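Local coordinates for cell division control protein Cdc48 (Mycobacterium smegmatis, PDB 5E7P) that probably binds and hydrolyses ATP as a member of the AAA ATPase family with two AAA domains, and is found here with ADP bound, at residues V491-K494 with R495-E499. Numbering follows the deposited sequence.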
loop_
_atom_site.group_PDB
_atom_site.type_symbol
_atom_site.label_atom_id
_atom_site.label_comp_id
_atom_site.label_asym_id
_atom_site.label_seq_id
_atom_site.Cartn_x
_atom_site.Cartn_y
_atom_site.Cartn_z
ATOM N N VAL A 491 -17.099 -12.755 -13.632
ATOM C CA VAL A 491 -16.765 -14.170 -13.764
ATOM C C VAL A 491 -15.922 -14.452 -15.006
ATOM O O VAL A 491 -14.843 -15.030 -14.911
ATOM C CB VAL A 491 -18.039 -15.047 -13.815
ATOM C CG1 VAL A 491 -17.678 -16.522 -13.983
ATOM C CG2 VAL A 491 -18.883 -14.838 -12.563
ATOM N N GLU A 492 -16.417 -14.034 -16.167
ATOM C CA GLU A 492 -15.724 -14.278 -17.426
ATOM C C GLU A 492 -14.410 -13.506 -17.519
ATOM O O GLU A 492 -13.414 -14.029 -18.017
ATOM C CB GLU A 492 -16.631 -13.945 -18.615
ATOM C CG GLU A 492 -15.924 -13.930 -19.968
ATOM C CD GLU A 492 -15.212 -15.239 -20.291
ATOM O OE1 GLU A 492 -14.175 -15.191 -20.989
ATOM O OE2 GLU A 492 -15.686 -16.314 -19.857
ATOM N N THR A 493 -14.408 -12.266 -17.041
ATOM C CA THR A 493 -13.195 -11.457 -17.063
ATOM C C THR A 493 -12.138 -12.032 -16.118
ATOM O O THR A 493 -10.972 -12.157 -16.489
ATOM C CB THR A 493 -13.473 -9.988 -16.699
ATOM O OG1 THR A 493 -14.377 -9.418 -17.655
ATOM C CG2 THR A 493 -12.180 -9.190 -16.702
ATOM N N LYS A 494 -12.555 -12.382 -14.902
ATOM C CA LYS A 494 -11.664 -13.029 -13.941
ATOM C C LYS A 494 -11.068 -14.294 -14.537
ATOM O O LYS A 494 -9.873 -14.548 -14.413
ATOM C CB LYS A 494 -12.415 -13.392 -12.660
ATOM C CG LYS A 494 -12.710 -12.225 -11.738
ATOM C CD LYS A 494 -13.609 -12.672 -10.598
ATOM C CE LYS A 494 -13.791 -11.574 -9.570
ATOM N NZ LYS A 494 -14.617 -12.024 -8.416
ATOM N N ARG A 495 -11.922 -15.077 -15.188
ATOM C CA ARG A 495 -11.527 -16.339 -15.796
ATOM C C ARG A 495 -10.458 -16.100 -16.856
ATOM O O ARG A 495 -9.403 -16.734 -16.838
ATOM C CB ARG A 495 -12.759 -17.016 -16.409
ATOM C CG ARG A 495 -12.645 -18.523 -16.622
ATOM C CD ARG A 495 -12.022 -18.845 -17.967
ATOM N NE ARG A 495 -12.672 -18.131 -19.063
ATOM C CZ ARG A 495 -12.151 -17.994 -20.279
ATOM N NH1 ARG A 495 -10.965 -18.519 -20.561
ATOM N NH2 ARG A 495 -12.813 -17.327 -21.215
ATOM N N ALA A 496 -10.734 -15.174 -17.769
ATOM C CA ALA A 496 -9.812 -14.862 -18.856
ATOM C C ALA A 496 -8.478 -14.332 -18.338
ATOM O O ALA A 496 -7.421 -14.727 -18.821
ATOM C CB ALA A 496 -10.439 -13.866 -19.821
ATOM N N LEU A 497 -8.534 -13.438 -17.356
ATOM C CA LEU A 497 -7.323 -12.840 -16.801
ATOM C C LEU A 497 -6.510 -13.845 -15.992
ATOM O O LEU A 497 -5.280 -13.854 -16.060
ATOM C CB LEU A 497 -7.660 -11.614 -15.947
ATOM C CG LEU A 497 -8.177 -10.388 -16.704
ATOM C CD1 LEU A 497 -8.276 -9.183 -15.777
ATOM C CD2 LEU A 497 -7.290 -10.081 -17.902
ATOM N N THR A 498 -7.200 -14.680 -15.220
ATOM C CA THR A 498 -6.548 -15.737 -14.458
ATOM C C THR A 498 -5.753 -16.638 -15.392
ATOM O O THR A 498 -4.605 -16.978 -15.113
ATOM C CB THR A 498 -7.568 -16.592 -13.676
ATOM O OG1 THR A 498 -8.173 -15.800 -12.648
ATOM C CG2 THR A 498 -6.886 -17.780 -13.031
ATOM N N GLU A 499 -6.361 -17.002 -16.515
ATOM C CA GLU A 499 -5.727 -17.914 -17.462
ATOM C C GLU A 499 -4.644 -17.237 -18.297
ATOM O O GLU A 499 -3.643 -17.863 -18.649
ATOM C CB GLU A 499 -6.778 -18.568 -18.363
ATOM C CG GLU A 499 -7.813 -19.376 -17.589
ATOM C CD GLU A 499 -8.724 -20.201 -18.482
ATOM O OE1 GLU A 499 -8.519 -20.200 -19.715
ATOM O OE2 GLU A 499 -9.647 -20.851 -17.944
#
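The guanidinium of Arg495 meets carboxylates at its edge: near its plane lie the carboxylate of Glu492 and, by way of NH1, that of Glu499. Glu492 OE1 sits 2.5 Å from Arg495 NH2 in a salt bridge whose hydrogen bond is weak, the N-H...O angle being only 128°; the carboxylate and guanidinium planes lie 56° apart. On the other flank, Arg495 NH1 makes a second salt bridge, again with a weak hydrogen bond, to Glu499 OE1 at 3.1 Å. With CG anti to the backbone N (chi1 -158°), the arginine bends at chi2 and chi3, which places its head between acids three residues before and four after it. A long, forked cation suits this exposed side of the helix, where it can serve both acids.

On the buried side, Thr493 and Leu497 run alongside each other, CG2 of the threonine 4.0 Å from CD1 of the leucine; both turn methyl groups to Val535 of helix 534-539, as suits a packed face. Thr498 has a hydroxyl short enough to turn back on its own helix: OG1 donates to Lys494 O at 2.8 Å, from above the carbonyl plane, while Thr498 N reaches the same oxygen from the opposite face. The long, extended chain of Lys494 carries NZ to the carbonyl oxygens of Leu484 and Val487, beside the ADP-binding Gly488. These first two turns of helix 491-506 are amphipathic, with a salt-bridge network of one i to i+3 and one i to i+4 pair outside and aliphatic packing inside, next to a nucleotide site of the P-loop AAA fold.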